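Local coordinates for substrate-binding protein (Synechococcus sp., PDB 6WPN), which probably binds a sugar or oligosaccharide in the periplasm, as the substrate-binding protein of a transport system in a marine cyanobacterium, at residues E240-G245 and R401-Q406; F227-Y232 and T397-A402; L110-A115 and L317-T322. All blocks are in the same frame, centred on the assembly; numbering follows the deposited sequence.

Interaction 1: residues E240-G245 and R401-Q406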
ATOM      1  N   GLU A 240      -9.318 -12.327  15.519  1.00 37.83           N
ATOM      2  CA  GLU A 240      -9.280 -12.741  14.126  1.00 42.72           C
ATOM      3  C   GLU A 240      -8.210 -12.023  13.318  1.00 38.76           C
ATOM      4  O   GLU A 240      -8.202 -12.144  12.089  1.00 41.05           O
ATOM      5  CB  GLU A 240     -10.651 -12.541  13.467  1.00 53.43           C
ATOM      6  CG  GLU A 240     -11.139 -11.094  13.408  1.00 51.76           C
ATOM      7  CD  GLU A 240     -12.086 -10.736  14.546  1.00 54.78           C
ATOM      8  OE1 GLU A 240     -11.960 -11.325  15.642  1.00 51.56           O
ATOM      9  OE2 GLU A 240     -12.970  -9.872  14.333  1.00 51.97           O
ATOM     10  N   VAL A 241      -7.297 -11.294  13.970  1.00 31.31           N
ATOM     11  CA  VAL A 241      -6.179 -10.738  13.219  1.00 33.59           C
ATOM     12  C   VAL A 241      -5.261 -11.843  12.719  1.00 38.00           C
ATOM     13  O   VAL A 241      -4.580 -11.663  11.703  1.00 38.68           O
ATOM     14  CB  VAL A 241      -5.373  -9.718  14.050  1.00 35.94           C
ATOM     15  CG1 VAL A 241      -6.223  -8.493  14.393  1.00 31.80           C
ATOM     16  CG2 VAL A 241      -4.825 -10.360  15.302  1.00 31.18           C
ATOM     17  N   VAL A 242      -5.252 -13.004  13.385  1.00 38.39           N
ATOM     18  CA  VAL A 242      -4.431 -14.126  12.937  1.00 36.36           C
ATOM     19  C   VAL A 242      -5.067 -14.895  11.795  1.00 46.58           C
ATOM     20  O   VAL A 242      -4.421 -15.784  11.226  1.00 49.91           O
ATOM     21  CB  VAL A 242      -4.118 -15.111  14.080  1.00 40.91           C
ATOM     22  CG1 VAL A 242      -3.323 -14.416  15.187  1.00 32.57           C
ATOM     23  CG2 VAL A 242      -5.398 -15.730  14.626  1.00 35.61           C
ATOM     24  N   SER A 243      -6.314 -14.593  11.444  1.00 43.25           N
ATOM     25  CA  SER A 243      -7.001 -15.374  10.432  1.00 52.12           C
ATOM     26  C   SER A 243      -7.738 -14.553   9.381  1.00 48.54           C
ATOM     27  O   SER A 243      -8.139 -15.126   8.361  1.00 52.53           O
ATOM     28  CB  SER A 243      -7.987 -16.345  11.093  1.00 39.64           C
ATOM     29  OG  SER A 243      -9.022 -15.638  11.735  1.00 44.13           O
ATOM     30  N   GLN A 244      -7.925 -13.250   9.577  1.00 42.24           N
ATOM     31  CA  GLN A 244      -8.657 -12.414   8.635  1.00 43.91           C
ATOM     32  C   GLN A 244      -7.864 -11.146   8.345  1.00 44.50           C
ATOM     33  O   GLN A 244      -7.081 -10.678   9.178  1.00 35.65           O
ATOM     34  CB  GLN A 244     -10.061 -12.053   9.175  1.00 39.65           C
ATOM     35  CG  GLN A 244     -11.022 -13.239   9.227  1.00 38.64           C
ATOM     36  CD  GLN A 244     -12.391 -12.882   9.778  1.00 39.36           C
ATOM     37  OE1 GLN A 244     -12.511 -12.164  10.770  1.00 46.15           O
ATOM     38  NE2 GLN A 244     -13.430 -13.388   9.139  1.00 42.77           N
ATOM     39  N   GLY A 245      -8.076 -10.593   7.153  1.00 49.85           N
ATOM     40  CA  GLY A 245      -7.332  -9.447   6.682  1.00 50.52           C
ATOM     41  C   GLY A 245      -8.059  -8.136   6.896  1.00 50.87           C
ATOM     42  O   GLY A 245      -8.986  -8.029   7.708  1.00 45.97           O
ATOM     43  N   ARG A 401       2.408 -17.975  15.494  1.00 47.69           N
ATOM     44  CA  ARG A 401       2.613 -19.020  16.492  1.00 43.53           C
ATOM     45  C   ARG A 401       2.872 -18.434  17.874  1.00 43.89           C
ATOM     46  O   ARG A 401       2.478 -19.027  18.883  1.00 49.78           O
ATOM     47  CB  ARG A 401       3.781 -19.919  16.087  1.00 57.17           C
ATOM     48  CG  ARG A 401       3.587 -20.657  14.779  1.00 46.02           C
ATOM     49  CD  ARG A 401       4.847 -21.412  14.429  1.00 48.22           C
ATOM     50  NE  ARG A 401       5.064 -22.530  15.334  1.00 51.05           N
ATOM     51  CZ  ARG A 401       6.218 -23.175  15.459  1.00 56.49           C
ATOM     52  NH1 ARG A 401       7.267 -22.792  14.746  1.00 61.97           N
ATOM     53  NH2 ARG A 401       6.324 -24.200  16.296  1.00 53.93           N
ATOM     54  N   ALA A 402       3.544 -17.286  17.941  1.00 44.58           N
ATOM     55  CA  ALA A 402       3.830 -16.679  19.233  1.00 52.38           C
ATOM     56  C   ALA A 402       2.607 -15.989  19.819  1.00 53.73           C
ATOM     57  O   ALA A 402       2.424 -15.996  21.042  1.00 51.65           O
ATOM     58  CB  ALA A 402       4.983 -15.685  19.106  1.00 43.40           C
HETATM   59  N   MSE A 403       1.765 -15.402  18.977  1.00 49.19           N
HETATM   60  CA  MSE A 403       0.559 -14.732  19.445  1.00 47.05           C
HETATM   61  C   MSE A 403      -0.427 -15.731  20.025  1.00 46.93           C
HETATM   62  O   MSE A 403      -1.082 -15.455  21.029  1.00 47.33           O
HETATM   63  CB  MSE A 403      -0.098 -13.951  18.310  1.00 43.96           C
HETATM   64  CG  MSE A 403       0.632 -12.679  17.928  1.00 47.92           C
HETATM   65 SE   MSE A 403      -0.064 -11.957  16.264  1.00 53.33          SE
HETATM   66  CE  MSE A 403      -0.185 -10.068  16.751  1.00 58.84           C
ATOM     67  N   LEU A 404      -0.531 -16.896  19.390  1.00 46.72           N
ATOM     68  CA  LEU A 404      -1.410 -17.951  19.876  1.00 53.03           C
ATOM     69  C   LEU A 404      -0.843 -18.686  21.083  1.00 59.31           C
ATOM     70  O   LEU A 404      -1.492 -19.611  21.588  1.00 64.38           O
ATOM     71  CB  LEU A 404      -1.702 -18.951  18.755  1.00 52.11           C
ATOM     72  CG  LEU A 404      -2.560 -18.436  17.599  1.00 57.55           C
ATOM     73  CD1 LEU A 404      -2.615 -19.450  16.466  1.00 54.00           C
ATOM     74  CD2 LEU A 404      -3.961 -18.117  18.094  1.00 57.06           C
ATOM     75  N   GLY A 405       0.337 -18.295  21.562  1.00 54.77           N
ATOM     76  CA  GLY A 405       0.928 -18.938  22.715  1.00 54.73           C
ATOM     77  C   GLY A 405       1.541 -20.295  22.459  1.00 54.79           C
ATOM     78  O   GLY A 405       1.764 -21.046  23.411  1.00 61.99           O
ATOM     79  N   GLN A 406       1.822 -20.642  21.201  1.00 50.12           N
ATOM     80  CA  GLN A 406       2.437 -21.936  20.925  1.00 54.75           C
ATOM     81  C   GLN A 406       3.945 -21.899  21.138  1.00 53.37           C
ATOM     82  O   GLN A 406       4.542 -22.924  21.478  1.00 57.97           O
ATOM     83  CB  GLN A 406       2.112 -22.386  19.499  1.00 56.37           C
ATOM     84  CG  GLN A 406       0.626 -22.605  19.256  1.00 55.66           C
ATOM     85  CD  GLN A 406       0.263 -22.607  17.782  1.00 52.49           C
ATOM     86  OE1 GLN A 406       1.137 -22.603  16.913  1.00 61.03           O
ATOM     87  NE2 GLN A 406      -1.034 -22.582  17.493  1.00 46.54           N
TER
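Val242 makes a small apolar contact with Met403 and Leu404, where the loop between helices 219-233 and 246-254 meets the C-terminal end of helix 388-403. The two methyls of Val242 take one partner each. Val242 CG1 lies 4.2 Å from SE of Met403, which is a selenomethionine. Val242 CG2 lies 4.4 Å from CD2 of Leu404, so this second touch is loose. Val242 and Met403 both set out from their backbones toward the other segment. Leu404 starts off to one side, and its branch end swings back. Met403 is buried and also packs on Trp228 and Tyr232 of helix 219-233, whereas Leu404 lies at the exposed edge.

Backbone bonds shape both segments. Glu240 O accepts from Gln244 N at 2.8 Å and from Ser243 N at 3.2 Å, which turns the chain tightly around Val242. Glu240 OE2 forms a salt bridge with Arg248 in the following helix. On the other side, Gly405 has a positive phi of 76°, and Gln406 N bonds back to Arg401 O at 2.9 Å. Gly405 N bonds to Ala402 O. This pair of bonds is the Schellman motif that commonly ends an alpha-helix.

Interaction 2: residues F227-Y232 and T397-A402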
ATOM      1  N   PHE A 227       6.301  -6.800  20.893  1.00 41.49           N
ATOM      2  CA  PHE A 227       5.244  -5.797  20.839  1.00 40.02           C
ATOM      3  C   PHE A 227       3.930  -6.414  20.380  1.00 46.47           C
ATOM      4  O   PHE A 227       2.904  -6.309  21.064  1.00 48.25           O
ATOM      5  CB  PHE A 227       5.669  -4.659  19.905  1.00 45.50           C
ATOM      6  CG  PHE A 227       4.638  -3.569  19.739  1.00 44.12           C
ATOM      7  CD1 PHE A 227       3.720  -3.618  18.700  1.00 43.19           C
ATOM      8  CD2 PHE A 227       4.606  -2.483  20.604  1.00 49.34           C
ATOM      9  CE1 PHE A 227       2.778  -2.616  18.533  1.00 49.28           C
ATOM     10  CE2 PHE A 227       3.671  -1.472  20.443  1.00 46.66           C
ATOM     11  CZ  PHE A 227       2.752  -1.538  19.406  1.00 47.15           C
ATOM     12  N   TRP A 228       3.953  -7.090  19.232  1.00 46.27           N
ATOM     13  CA  TRP A 228       2.727  -7.640  18.665  1.00 38.46           C
ATOM     14  C   TRP A 228       2.267  -8.879  19.418  1.00 40.82           C
ATOM     15  O   TRP A 228       1.061  -9.098  19.584  1.00 48.61           O
ATOM     16  CB  TRP A 228       2.943  -7.940  17.186  1.00 42.62           C
ATOM     17  CG  TRP A 228       3.091  -6.685  16.401  1.00 43.71           C
ATOM     18  CD1 TRP A 228       4.230  -6.194  15.836  1.00 53.91           C
ATOM     19  CD2 TRP A 228       2.061  -5.738  16.115  1.00 40.79           C
ATOM     20  NE1 TRP A 228       3.971  -5.000  15.205  1.00 47.14           N
ATOM     21  CE2 TRP A 228       2.644  -4.700  15.362  1.00 42.97           C
ATOM     22  CE3 TRP A 228       0.697  -5.666  16.422  1.00 40.28           C
ATOM     23  CZ2 TRP A 228       1.911  -3.610  14.907  1.00 41.61           C
ATOM     24  CZ3 TRP A 228      -0.026  -4.583  15.972  1.00 35.16           C
ATOM     25  CH2 TRP A 228       0.581  -3.571  15.222  1.00 38.54           C
ATOM     26  N   THR A 229       3.206  -9.699  19.892  1.00 47.45           N
ATOM     27  CA  THR A 229       2.832 -10.870  20.674  1.00 44.50           C
ATOM     28  C   THR A 229       2.093 -10.459  21.943  1.00 51.37           C
ATOM     29  O   THR A 229       1.013 -10.980  22.245  1.00 49.55           O
ATOM     30  CB  THR A 229       4.076 -11.685  21.027  1.00 51.44           C
ATOM     31  OG1 THR A 229       4.713 -12.130  19.824  1.00 51.82           O
ATOM     32  CG2 THR A 229       3.697 -12.895  21.876  1.00 41.64           C
ATOM     33  N   ASP A 230       2.650  -9.494  22.679  1.00 49.75           N
ATOM     34  CA  ASP A 230       2.052  -9.074  23.943  1.00 53.07           C
ATOM     35  C   ASP A 230       0.698  -8.403  23.729  1.00 46.37           C
ATOM     36  O   ASP A 230      -0.225  -8.591  24.529  1.00 47.44           O
ATOM     37  CB  ASP A 230       3.005  -8.130  24.679  1.00 54.27           C
ATOM     38  CG  ASP A 230       4.289  -8.816  25.116  1.00 65.84           C
ATOM     39  OD1 ASP A 230       4.286 -10.057  25.280  1.00 72.61           O
ATOM     40  OD2 ASP A 230       5.306  -8.111  25.301  1.00 71.74           O
ATOM     41  N   LEU A 231       0.554  -7.619  22.662  1.00 39.04           N
ATOM     42  CA  LEU A 231      -0.741  -7.008  22.378  1.00 41.04           C
ATOM     43  C   LEU A 231      -1.813  -8.075  22.186  1.00 47.68           C
ATOM     44  O   LEU A 231      -2.907  -7.984  22.754  1.00 54.46           O
ATOM     45  CB  LEU A 231      -0.647  -6.113  21.142  1.00 35.24           C
ATOM     46  CG  LEU A 231      -0.036  -4.719  21.304  1.00 40.99           C
ATOM     47  CD1 LEU A 231      -0.131  -3.955  19.998  1.00 41.60           C
ATOM     48  CD2 LEU A 231      -0.712  -3.949  22.413  1.00 46.49           C
ATOM     49  N   TYR A 232      -1.500  -9.115  21.412  1.00 51.77           N
ATOM     50  CA  TYR A 232      -2.493 -10.152  21.153  1.00 39.22           C
ATOM     51  C   TYR A 232      -2.797 -10.951  22.413  1.00 39.90           C
ATOM     52  O   TYR A 232      -3.965 -11.225  22.716  1.00 45.68           O
ATOM     53  CB  TYR A 232      -2.008 -11.085  20.044  1.00 38.61           C
ATOM     54  CG  TYR A 232      -3.095 -12.007  19.554  1.00 40.30           C
ATOM     55  CD1 TYR A 232      -4.001 -11.587  18.586  1.00 38.70           C
ATOM     56  CD2 TYR A 232      -3.247 -13.279  20.084  1.00 41.96           C
ATOM     57  CE1 TYR A 232      -5.005 -12.418  18.140  1.00 38.26           C
ATOM     58  CE2 TYR A 232      -4.255 -14.118  19.644  1.00 40.00           C
ATOM     59  CZ  TYR A 232      -5.129 -13.680  18.673  1.00 38.71           C
ATOM     60  OH  TYR A 232      -6.128 -14.507  18.230  1.00 44.12           O
ATOM     61  N   THR A 397       3.949 -15.945   9.799  1.00 40.92           N
ATOM     62  CA  THR A 397       3.653 -17.288  10.295  1.00 41.96           C
ATOM     63  C   THR A 397       4.250 -17.514  11.677  1.00 49.10           C
ATOM     64  O   THR A 397       3.580 -18.046  12.571  1.00 52.12           O
ATOM     65  CB  THR A 397       4.168 -18.345   9.319  1.00 47.11           C
ATOM     66  OG1 THR A 397       3.461 -18.238   8.077  1.00 55.80           O
ATOM     67  CG2 THR A 397       3.982 -19.742   9.898  1.00 44.93           C
ATOM     68  N   GLN A 398       5.521 -17.151  11.863  1.00 51.84           N
ATOM     69  CA  GLN A 398       6.157 -17.347  13.163  1.00 57.78           C
ATOM     70  C   GLN A 398       5.550 -16.429  14.219  1.00 47.55           C
ATOM     71  O   GLN A 398       5.322 -16.848  15.359  1.00 44.36           O
ATOM     72  CB  GLN A 398       7.667 -17.122  13.056  1.00 52.51           C
ATOM     73  CG  GLN A 398       8.392 -18.153  12.198  1.00 55.98           C
ATOM     74  CD  GLN A 398       8.026 -19.583  12.559  1.00 57.94           C
ATOM     75  OE1 GLN A 398       7.952 -19.947  13.735  1.00 60.03           O
ATOM     76  NE2 GLN A 398       7.805 -20.409  11.541  1.00 54.48           N
ATOM     77  N   LEU A 399       5.274 -15.175  13.857  1.00 50.82           N
ATOM     78  CA  LEU A 399       4.630 -14.274  14.805  1.00 50.92           C
ATOM     79  C   LEU A 399       3.269 -14.818  15.213  1.00 52.01           C
ATOM     80  O   LEU A 399       2.877 -14.727  16.382  1.00 42.13           O
ATOM     81  CB  LEU A 399       4.490 -12.880  14.193  1.00 39.33           C
ATOM     82  CG  LEU A 399       3.794 -11.821  15.053  1.00 43.97           C
ATOM     83  CD1 LEU A 399       4.523 -11.637  16.370  1.00 39.42           C
ATOM     84  CD2 LEU A 399       3.707 -10.503  14.315  1.00 42.50           C
ATOM     85  N   GLN A 400       2.571 -15.448  14.270  1.00 50.98           N
ATOM     86  CA  GLN A 400       1.268 -16.029  14.558  1.00 49.25           C
ATOM     87  C   GLN A 400       1.369 -17.143  15.590  1.00 50.65           C
ATOM     88  O   GLN A 400       0.521 -17.249  16.484  1.00 46.60           O
ATOM     89  CB  GLN A 400       0.660 -16.539  13.256  1.00 48.69           C
ATOM     90  CG  GLN A 400      -0.801 -16.869  13.313  1.00 65.93           C
ATOM     91  CD  GLN A 400      -1.367 -17.085  11.923  1.00 75.67           C
ATOM     92  OE1 GLN A 400      -1.008 -16.375  10.980  1.00 69.46           O
ATOM     93  NE2 GLN A 400      -2.253 -18.070  11.787  1.00 77.14           N
ATOM     94  N   ARG A 401       2.408 -17.975  15.494  1.00 47.69           N
ATOM     95  CA  ARG A 401       2.613 -19.020  16.492  1.00 43.53           C
ATOM     96  C   ARG A 401       2.872 -18.434  17.874  1.00 43.89           C
ATOM     97  O   ARG A 401       2.478 -19.027  18.883  1.00 49.78           O
ATOM     98  CB  ARG A 401       3.781 -19.919  16.087  1.00 57.17           C
ATOM     99  CG  ARG A 401       3.587 -20.657  14.779  1.00 46.02           C
ATOM    100  CD  ARG A 401       4.847 -21.412  14.429  1.00 48.22           C
ATOM    101  NE  ARG A 401       5.064 -22.530  15.334  1.00 51.05           N
ATOM    102  CZ  ARG A 401       6.218 -23.175  15.459  1.00 56.49           C
ATOM    103  NH1 ARG A 401       7.267 -22.792  14.746  1.00 61.97           N
ATOM    104  NH2 ARG A 401       6.324 -24.200  16.296  1.00 53.93           N
ATOM    105  N   ALA A 402       3.544 -17.286  17.941  1.00 44.58           N
ATOM    106  CA  ALA A 402       3.830 -16.679  19.233  1.00 52.38           C
ATOM    107  C   ALA A 402       2.607 -15.989  19.819  1.00 53.73           C
ATOM    108  O   ALA A 402       2.424 -15.996  21.042  1.00 51.65           O
ATOM    109  CB  ALA A 402       4.983 -15.685  19.106  1.00 43.40           C
TER
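Thr229 and Leu399 meet in a buried helix-helix packing contact between helices 219-233 and 388-403. The axes of the short segments come within 9.4 Å and cross at -39°, with the two helices running in broadly the same direction.

The apolar part centres on Leu399. Its CG is anti to the backbone N (chi1 178°), which carries the branched end across to the other helix. Leu399 CD2 lies 3.9 Å from CB of Trp228, while CD1 sits beside the same carbon and against Thr229. The indole leads away from the crossing. The Phe227 ring comes edge-on to one face of the indole of Trp228, with Phe227 CD1 3.6 Å above the plane, over its centre. Beyond the segments, Leu196 of helix 195-202 packs on both Trp228 and Leu399.

Thr229 supplies the mixed part. Its side chain and that of Leu399 pass alongside each other, pointing opposite ways. Thr229 OG1 is 3.5 Å from CD1 of Leu399 and 3.6 Å from CB of Ala402, both as packing contacts. The hydroxyl finds its polar partner in its own helix, at Phe225 O. CG2 of Thr229, anti to its own backbone N, is directed at the backbone of Ala402. A glycine here would probably open a gap beside Leu399 CD1 and Ala402 CB and leave Phe225 O without its hydroxyl partner.

A polar bond lies within helix 388-403. Arg401 NH1 donates to Gln398 OE1 at 3.1 Å, in the carbonyl plane and on a lone pair, with the acceptor tilted 23° from the guanidinium plane. Ala402 O accepts a hydrogen bond from Arg233, and CG2 of Thr229 lies 3.5 Å from that same oxygen, Ala402 O.

Interaction 3: residues L110-A115 and L317-T322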
ATOM      1  N   LEU A 110      13.593   3.735 -24.667  1.00 95.46           N
ATOM      2  CA  LEU A 110      12.401   4.155 -25.391  1.00 84.84           C
ATOM      3  C   LEU A 110      11.767   5.424 -24.836  1.00 80.32           C
ATOM      4  O   LEU A 110      10.931   6.028 -25.518  1.00 79.35           O
ATOM      5  CB  LEU A 110      11.355   3.035 -25.389  1.00 81.33           C
ATOM      6  CG  LEU A 110      11.686   1.770 -26.181  1.00 75.19           C
ATOM      7  CD1 LEU A 110      10.557   0.771 -26.041  1.00 68.98           C
ATOM      8  CD2 LEU A 110      11.944   2.093 -27.646  1.00 74.16           C
ATOM      9  N   LEU A 111      12.136   5.838 -23.627  1.00 69.84           N
ATOM     10  CA  LEU A 111      11.502   7.000 -23.025  1.00 66.12           C
ATOM     11  C   LEU A 111      11.928   8.268 -23.760  1.00 70.13           C
ATOM     12  O   LEU A 111      13.100   8.416 -24.124  1.00 69.40           O
ATOM     13  CB  LEU A 111      11.862   7.110 -21.542  1.00 65.13           C
ATOM     14  CG  LEU A 111      11.208   6.111 -20.583  1.00 58.10           C
ATOM     15  CD1 LEU A 111      11.834   6.210 -19.198  1.00 58.59           C
ATOM     16  CD2 LEU A 111       9.706   6.343 -20.504  1.00 55.26           C
ATOM     17  N   PRO A 112      11.001   9.192 -24.008  1.00 74.12           N
ATOM     18  CA  PRO A 112      11.389  10.462 -24.605  1.00 73.63           C
ATOM     19  C   PRO A 112      12.309  11.220 -23.674  1.00 70.63           C
ATOM     20  O   PRO A 112      12.195  11.114 -22.437  1.00 65.90           O
ATOM     21  CB  PRO A 112      10.050  11.192 -24.782  1.00 74.06           C
ATOM     22  CG  PRO A 112       9.008  10.123 -24.726  1.00 67.51           C
ATOM     23  CD  PRO A 112       9.549   9.104 -23.781  1.00 67.39           C
ATOM     24  N   PRO A 113      13.236  12.005 -24.218  1.00 66.60           N
ATOM     25  CA  PRO A 113      14.111  12.800 -23.355  1.00 73.25           C
ATOM     26  C   PRO A 113      13.292  13.782 -22.534  1.00 76.49           C
ATOM     27  O   PRO A 113      12.351  14.402 -23.031  1.00 85.85           O
ATOM     28  CB  PRO A 113      15.041  13.511 -24.346  1.00 71.20           C
ATOM     29  CG  PRO A 113      14.303  13.490 -25.644  1.00 71.56           C
ATOM     30  CD  PRO A 113      13.537  12.204 -25.644  1.00 68.60           C
ATOM     31  N   GLY A 114      13.639  13.894 -21.255  1.00 71.38           N
ATOM     32  CA  GLY A 114      12.897  14.775 -20.379  1.00 79.30           C
ATOM     33  C   GLY A 114      11.542  14.253 -19.967  1.00 84.11           C
ATOM     34  O   GLY A 114      10.675  15.041 -19.580  1.00 91.14           O
ATOM     35  N   ALA A 115      11.329  12.939 -20.044  1.00 76.62           N
ATOM     36  CA  ALA A 115      10.074  12.369 -19.577  1.00 71.72           C
ATOM     37  C   ALA A 115      10.045  12.281 -18.062  1.00 76.39           C
ATOM     38  O   ALA A 115       8.981  12.442 -17.451  1.00 80.69           O
ATOM     39  CB  ALA A 115       9.851  10.988 -20.194  1.00 68.10           C
ATOM     40  N   LEU A 317       1.522   4.173 -24.222  1.00 52.62           N
ATOM     41  CA  LEU A 317       0.320   3.983 -23.418  1.00 49.90           C
ATOM     42  C   LEU A 317       0.592   4.280 -21.950  1.00 48.26           C
ATOM     43  O   LEU A 317      -0.201   4.963 -21.294  1.00 44.92           O
ATOM     44  CB  LEU A 317      -0.216   2.564 -23.593  1.00 52.07           C
ATOM     45  CG  LEU A 317      -1.368   2.148 -22.671  1.00 56.72           C
ATOM     46  CD1 LEU A 317      -2.590   3.042 -22.880  1.00 56.26           C
ATOM     47  CD2 LEU A 317      -1.727   0.687 -22.892  1.00 47.21           C
ATOM     48  N   ALA A 318       1.716   3.791 -21.420  1.00 43.15           N
ATOM     49  CA  ALA A 318       2.047   4.060 -20.027  1.00 47.73           C
ATOM     50  C   ALA A 318       2.246   5.553 -19.788  1.00 46.77           C
ATOM     51  O   ALA A 318       1.887   6.069 -18.722  1.00 53.15           O
ATOM     52  CB  ALA A 318       3.294   3.276 -19.618  1.00 42.53           C
ATOM     53  N   LEU A 319       2.826   6.263 -20.763  1.00 43.43           N
ATOM     54  CA  LEU A 319       2.975   7.712 -20.642  1.00 52.51           C
ATOM     55  C   LEU A 319       1.632   8.428 -20.741  1.00 49.93           C
ATOM     56  O   LEU A 319       1.402   9.423 -20.043  1.00 45.42           O
ATOM     57  CB  LEU A 319       3.939   8.238 -21.708  1.00 53.25           C
ATOM     58  CG  LEU A 319       5.413   7.856 -21.560  1.00 52.17           C
ATOM     59  CD1 LEU A 319       6.189   8.173 -22.829  1.00 55.96           C
ATOM     60  CD2 LEU A 319       6.016   8.583 -20.375  1.00 55.23           C
ATOM     61  N   PHE A 320       0.735   7.941 -21.602  1.00 50.86           N
ATOM     62  CA  PHE A 320      -0.590   8.546 -21.718  1.00 48.14           C
ATOM     63  C   PHE A 320      -1.394   8.368 -20.437  1.00 48.26           C
ATOM     64  O   PHE A 320      -2.062   9.304 -19.983  1.00 56.24           O
ATOM     65  CB  PHE A 320      -1.339   7.954 -22.913  1.00 49.41           C
ATOM     66  CG  PHE A 320      -2.731   8.501 -23.093  1.00 56.12           C
ATOM     67  CD1 PHE A 320      -2.936   9.739 -23.682  1.00 58.83           C
ATOM     68  CD2 PHE A 320      -3.837   7.764 -22.693  1.00 55.12           C
ATOM     69  CE1 PHE A 320      -4.216  10.238 -23.856  1.00 60.53           C
ATOM     70  CE2 PHE A 320      -5.119   8.257 -22.866  1.00 55.66           C
ATOM     71  CZ  PHE A 320      -5.308   9.498 -23.447  1.00 57.43           C
ATOM     72  N   LEU A 321      -1.352   7.172 -19.849  1.00 49.40           N
ATOM     73  CA  LEU A 321      -2.104   6.929 -18.624  1.00 55.01           C
ATOM     74  C   LEU A 321      -1.570   7.754 -17.464  1.00 55.05           C
ATOM     75  O   LEU A 321      -2.310   8.042 -16.518  1.00 68.01           O
ATOM     76  CB  LEU A 321      -2.064   5.443 -18.266  1.00 57.14           C
ATOM     77  CG  LEU A 321      -2.909   4.501 -19.123  1.00 70.31           C
ATOM     78  CD1 LEU A 321      -2.570   3.050 -18.813  1.00 68.88           C
ATOM     79  CD2 LEU A 321      -4.393   4.768 -18.918  1.00 79.99           C
ATOM     80  N   THR A 322      -0.299   8.141 -17.520  1.00 50.68           N
ATOM     81  CA  THR A 322       0.352   8.835 -16.420  1.00 44.52           C
ATOM     82  C   THR A 322       0.681  10.289 -16.747  1.00 51.78           C
ATOM     83  O   THR A 322       1.519  10.892 -16.072  1.00 56.69           O
ATOM     84  CB  THR A 322       1.621   8.087 -16.013  1.00 50.01           C
ATOM     85  OG1 THR A 322       2.538   8.079 -17.114  1.00 53.00           O
ATOM     86  CG2 THR A 322       1.292   6.655 -15.629  1.00 45.54           C
TER
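Leu111 and Pro112 pack against one leucine, Leu319, and tie a surface loop to the last turn of helix 311-321. The loop runs between helices 92-99 and 121-124.

Leu110 comes first along the loop. Its side chain packs on Ala311 and Val315, earlier in the same helix. Leu111 follows and meets Leu319 through one branch only, with CD2 of Leu111 4.3 Å from CD2 of Leu319. Its CB starts off to one side, but the end of the chain turns inward. Leu111 also packs on Val315 and on Ile137 of strand 137-149, so it joins loop, helix and sheet.

Pro112 makes the closest touch. The CD-CG edge of its ring and the CD1 methyl of Leu319 reach toward each other. Pro112 CD lies 3.6 Å from Leu319 CD1, and CG of Pro112 is 3.9 Å from the same methyl. Leu319 thus divides its two methyls between two consecutive loop residues. Its CG is anti to the carbonyl carbon (chi1 -69°), and the branch projects from the helix onto the loop. Its side chain also touches Tyr119.

After Pro113 the chain reverses at Gly114, which has a positive phi of 75°. Ala115 closes the turn: its N makes a weak hydrogen bond to Pro112 O. Its CB points toward the helix.

The helix ends at Thr322. Thr322 OG1 donates to Ala318 O at 2.7 Å, tilted 19° from the carbonyl plane. The same OG1 is hydrogen-bonded to the hydroxyl of Tyr119, a polar link between this helix end and a later part of the same loop. The turn from Pro112 to Ala115 is a type II beta turn, with glycine at its third position.

Interactions 1 and 2 are neighbours, with centres about 7 Å apart. Both use helix 388-403 and share Arg401 and Ala402. Helix 219-233 and the loop after it therefore pack in succession along the end of one helix. Val241 packing on Tyr232 also joins the two contacts. Interaction 3 lies on the opposite side of the chain's centre, about 45 Å from either when measured between centres. It uses helix 311-321 instead. Along the chain, interaction 3 crosses both others, while interactions 1 and 2 end on overlapping residues of helix 388-403. Consistent with the two-lobed fold of periplasmic solute-binding proteins, the two sites probably belong to different lobes.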